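Local coordinates for glycosyl hydrolase, BNR repeat (Ralstonia eutropha, PDB 3B7F), which is probably a hydrolase, a putative glycosyl hydrolase with BNR repeats built as a seven-bladed beta-propeller, whose natural substrate is not established, at residues S136-F141 with I194-G199; G311-Y316 with D335-T340. All blocks are in the same frame, centred on the assembly; numbering follows the deposited sequence.

Contact 1. Residues S136-F141 with I194-G199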
# COMPACT_ATOMS: atom_id res chain seq x y z
N SER A 136 6.02 -0.67 -12.28
CA SER A 136 7.43 -1.03 -12.19
C SER A 136 7.90 -1.16 -13.66
O SER A 136 7.31 -1.92 -14.40
CB SER A 136 7.66 -2.35 -11.48
OG SER A 136 9.04 -2.70 -11.51
N PRO A 137 8.91 -0.37 -14.10
CA PRO A 137 9.64 0.69 -13.40
C PRO A 137 8.73 1.90 -13.13
O PRO A 137 7.60 1.92 -13.60
CB PRO A 137 10.81 1.01 -14.33
CG PRO A 137 10.30 0.68 -15.69
CD PRO A 137 9.40 -0.52 -15.49
N GLN A 138 9.23 2.89 -12.39
CA GLN A 138 8.38 3.98 -11.91
C GLN A 138 7.65 4.69 -13.03
O GLN A 138 8.25 5.14 -13.99
CB GLN A 138 9.16 5.01 -11.04
CG GLN A 138 9.90 4.50 -9.75
CD GLN A 138 11.32 4.04 -10.00
OE1 GLN A 138 11.59 3.38 -11.01
NE2 GLN A 138 12.24 4.37 -9.06
N GLY A 139 6.32 4.76 -12.92
CA GLY A 139 5.49 5.42 -13.92
C GLY A 139 4.13 5.60 -13.31
O GLY A 139 3.73 4.75 -12.50
N LEU A 140 3.48 6.73 -13.63
CA LEU A 140 2.15 7.09 -13.14
C LEU A 140 1.23 7.16 -14.36
O LEU A 140 1.55 7.82 -15.35
CB LEU A 140 2.19 8.45 -12.43
CG LEU A 140 0.91 8.93 -11.73
CD1 LEU A 140 0.56 8.05 -10.51
CD2 LEU A 140 1.04 10.39 -11.34
N PHE A 141 0.08 6.49 -14.24
CA PHE A 141 -0.93 6.41 -15.28
C PHE A 141 -2.30 6.75 -14.69
O PHE A 141 -2.52 6.67 -13.47
CB PHE A 141 -0.95 5.01 -15.91
CG PHE A 141 0.35 4.65 -16.59
CD1 PHE A 141 1.41 4.10 -15.85
CD2 PHE A 141 0.53 4.87 -17.93
CE1 PHE A 141 2.63 3.78 -16.48
CE2 PHE A 141 1.73 4.56 -18.55
CZ PHE A 141 2.78 4.02 -17.83
N ILE A 194 2.81 10.75 -4.22
CA ILE A 194 3.25 9.45 -4.75
C ILE A 194 4.50 9.03 -3.99
O ILE A 194 5.17 9.85 -3.40
CB ILE A 194 3.49 9.45 -6.29
CG1 ILE A 194 4.61 10.43 -6.70
CG2 ILE A 194 2.16 9.72 -7.06
CD1 ILE A 194 4.89 10.48 -8.23
N GLY A 195 4.80 7.74 -4.01
CA GLY A 195 5.99 7.19 -3.35
C GLY A 195 6.74 6.38 -4.39
O GLY A 195 6.14 5.74 -5.25
N MSE A 196 8.05 6.43 -4.34
CA MSE A 196 8.84 5.69 -5.27
C MSE A 196 9.97 4.99 -4.56
O MSE A 196 10.68 5.60 -3.77
CB MSE A 196 9.40 6.61 -6.32
CG MSE A 196 8.38 7.40 -7.01
SE MSE A 196 9.09 8.04 -8.65
CE MSE A 196 10.73 8.74 -8.11
N SER A 197 10.14 3.72 -4.89
CA SER A 197 11.19 2.89 -4.37
C SER A 197 12.12 2.59 -5.56
O SER A 197 11.80 1.74 -6.36
CB SER A 197 10.61 1.63 -3.75
OG SER A 197 9.88 1.99 -2.58
N SER A 198 13.23 3.31 -5.73
CA SER A 198 13.68 4.46 -4.91
C SER A 198 13.30 5.77 -5.57
O SER A 198 12.84 5.79 -6.72
CB SER A 198 15.19 4.39 -4.67
OG SER A 198 15.87 4.34 -5.90
N GLY A 199 13.44 6.85 -4.81
CA GLY A 199 13.13 8.21 -5.26
C GLY A 199 12.61 9.09 -4.16
O GLY A 199 13.04 10.22 -4.03
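Gln138 reaches from the turn before strand 139-143 over to the end of strand 192-197 in the neighbouring sheet, and its side chain changes character along its length. CB lies 3.9 Å from SE of Met196, here a selenomethionine. CG rests on the same selenium atom at 3.8 Å and also faces Met196 CB, the two chains crossing at about a right angle. The chain then bends at chi2 (89°), which carries the amide off the selenium and toward the turn at Ser198. There NE2 donates to the carbonyl O of Ser198 at 2.8 Å. The acceptor lies only 3° out of the Gln138 amide plane and NE2 lies in the carbonyl plane, so the bond is coplanar though bent at the hydrogen, 138°.

Two residues further along, Leu140 CD1 touches Ile194 CG2 at 4.2 Å, and Trp211 together with Met179 and Ile182 of strand 178-184 packs against both side chains. Phe156, Trp165 and Thr166, from the short helices linking the two sheets, lie against Met196. A cis peptide precedes Ser198, just after Ser197, whose OG is hydrogen-bonded to His180, Asp233 and Arg343. The contact is an interface between successive four-stranded antiparallel blades of a seven-bladed beta-propeller: apolar between the sheets, polar at the turn between the second and third strands.

Contact 2. Residues G311-Y316 with D335-T340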
# COMPACT_ATOMS: atom_id res chain seq x y z
N GLY A 311 12.39 -13.77 14.22
CA GLY A 311 11.71 -15.00 14.59
C GLY A 311 10.51 -14.86 15.48
O GLY A 311 9.88 -15.84 15.77
N LYS A 312 10.21 -13.64 15.92
CA LYS A 312 9.12 -13.37 16.88
C LYS A 312 8.18 -12.36 16.30
O LYS A 312 8.28 -11.18 16.65
CB LYS A 312 9.72 -12.91 18.21
CG LYS A 312 10.57 -14.01 18.84
CD LYS A 312 11.08 -13.64 20.21
CE LYS A 312 11.88 -14.81 20.81
NZ LYS A 312 12.55 -14.45 22.11
N PRO A 313 7.22 -12.81 15.46
CA PRO A 313 6.37 -11.84 14.74
C PRO A 313 5.45 -11.02 15.61
O PRO A 313 4.93 -11.50 16.62
CB PRO A 313 5.56 -12.73 13.79
CG PRO A 313 5.54 -14.07 14.44
CD PRO A 313 6.84 -14.20 15.14
N ALA A 314 5.27 -9.77 15.22
CA ALA A 314 4.40 -8.87 15.94
C ALA A 314 4.07 -7.67 15.08
O ALA A 314 4.86 -7.23 14.25
CB ALA A 314 5.06 -8.41 17.30
N VAL A 315 2.87 -7.16 15.30
CA VAL A 315 2.42 -5.90 14.78
C VAL A 315 2.71 -4.93 15.92
O VAL A 315 2.68 -5.33 17.10
CB VAL A 315 0.89 -5.93 14.46
CG1 VAL A 315 0.28 -4.54 14.35
CG2 VAL A 315 0.60 -6.77 13.23
N TYR A 316 3.01 -3.66 15.62
CA TYR A 316 3.14 -2.65 16.68
C TYR A 316 2.10 -1.61 16.39
O TYR A 316 1.91 -1.24 15.25
CB TYR A 316 4.55 -2.03 16.80
CG TYR A 316 5.47 -2.83 17.68
CD1 TYR A 316 5.96 -4.06 17.26
CD2 TYR A 316 5.81 -2.40 18.97
CE1 TYR A 316 6.76 -4.83 18.04
CE2 TYR A 316 6.62 -3.16 19.76
CZ TYR A 316 7.12 -4.37 19.28
OH TYR A 316 7.94 -5.14 20.05
N ASP A 335 7.66 -18.02 18.69
CA ASP A 335 9.08 -18.00 18.27
C ASP A 335 9.36 -18.96 17.12
O ASP A 335 8.48 -19.71 16.74
CB ASP A 335 10.05 -18.19 19.47
CG ASP A 335 9.64 -19.32 20.38
OD1 ASP A 335 9.30 -20.40 19.87
OD2 ASP A 335 9.68 -19.11 21.62
N GLN A 336 10.58 -18.90 16.56
CA GLN A 336 10.98 -19.64 15.35
C GLN A 336 9.90 -19.52 14.25
O GLN A 336 9.49 -20.50 13.64
CB GLN A 336 11.40 -21.09 15.66
CG GLN A 336 12.86 -21.27 16.31
CD GLN A 336 14.05 -21.08 15.31
OE1 GLN A 336 13.87 -20.83 14.09
NE2 GLN A 336 15.27 -21.20 15.82
N ALA A 337 9.42 -18.29 14.05
CA ALA A 337 8.40 -17.94 13.06
C ALA A 337 8.89 -16.71 12.28
O ALA A 337 8.81 -15.56 12.76
CB ALA A 337 7.11 -17.69 13.73
N TRP A 338 9.41 -16.97 11.08
CA TRP A 338 10.11 -15.98 10.26
C TRP A 338 9.18 -15.48 9.19
O TRP A 338 9.24 -15.87 8.02
CB TRP A 338 11.40 -16.57 9.71
CG TRP A 338 12.18 -17.19 10.79
CD1 TRP A 338 12.03 -18.46 11.27
CD2 TRP A 338 13.19 -16.59 11.56
NE1 TRP A 338 12.88 -18.68 12.28
CE2 TRP A 338 13.60 -17.54 12.50
CE3 TRP A 338 13.80 -15.34 11.55
CZ2 TRP A 338 14.59 -17.28 13.44
CZ3 TRP A 338 14.79 -15.08 12.46
CH2 TRP A 338 15.18 -16.04 13.39
N LEU A 339 8.33 -14.55 9.63
CA LEU A 339 7.29 -13.94 8.83
C LEU A 339 7.68 -12.63 8.15
O LEU A 339 8.21 -11.72 8.78
CB LEU A 339 6.02 -13.73 9.69
CG LEU A 339 5.06 -14.91 9.91
CD1 LEU A 339 5.70 -16.15 10.37
CD2 LEU A 339 3.94 -14.50 10.91
N THR A 340 7.38 -12.58 6.85
CA THR A 340 7.57 -11.40 6.03
C THR A 340 6.18 -10.86 5.67
O THR A 340 5.32 -11.62 5.26
CB THR A 340 8.42 -11.74 4.80
OG1 THR A 340 9.68 -12.25 5.26
CG2 THR A 340 8.65 -10.51 3.90
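Asp335 comes up against Gly311 and Lys312 in the loop between strands 326-328 and 346-348. Its CA approaches Gly311 O as a CA-H...O contact of 3.4 Å, while its CB meets CE of the extended Lys312 chain at 4.1 Å, the two chains crossing at a slant. The opposite charges do not meet: Lys312 NZ and Asp335 OD2 stay 5.5 Å apart. Gln336 turns back within its own loop, its OE1 taking the indole N-H of Trp338 NE1 at 3.0 Å. OE1 sits in the ring plane, so the bond should limit swivelling of the indole.

Ala337 supplies the backbone link, its N donating to Gly311 O at 3.0 Å and 160°; its methyl meets Pro313 CD. Trp338 then lays a face of its six-membered ring on Gly311, whose CA stands 3.5 Å from the ring centroid and 3° off the normal, a CH-pi contact. With CG anti to the carbonyl carbon (chi1 -50°), the indole folds back over the glycine. Leu339 finishes the run, CD2 against Pro313 CB at 3.7 Å; Phe296 of strand 293-297 also touches this proline. The arrangement is a loop-to-loop contact between neighbouring blades of the seven-bladed beta-propeller, joining the approach to strand 315-318 with the connection into the sheet that begins with strand 346-348.

The two contacts illustrate how a beta-propeller joins one blade to the next at different depths. Contact 1 is buried, its centre about 13 Å from the centre of the chain, and packs side chains of strand 139-143 and the turn before it against strand 192-197 of the next sheet; contact 2, its centre about 20 Å from that point, is partly buried and involves mostly loops. They share no elements, and their nearest atoms are about 14 Å apart. Chemistry follows place: contact 1 has apolar packing, selenium included, and one amide-to-carbonyl bond, whereas contact 2 relies on a backbone hydrogen bond, a glycine under an indole and proline packing, with charged residues at its exposed rim meeting through carbons. Contact 2 nevertheless buries more surface, 317 against 217 Å².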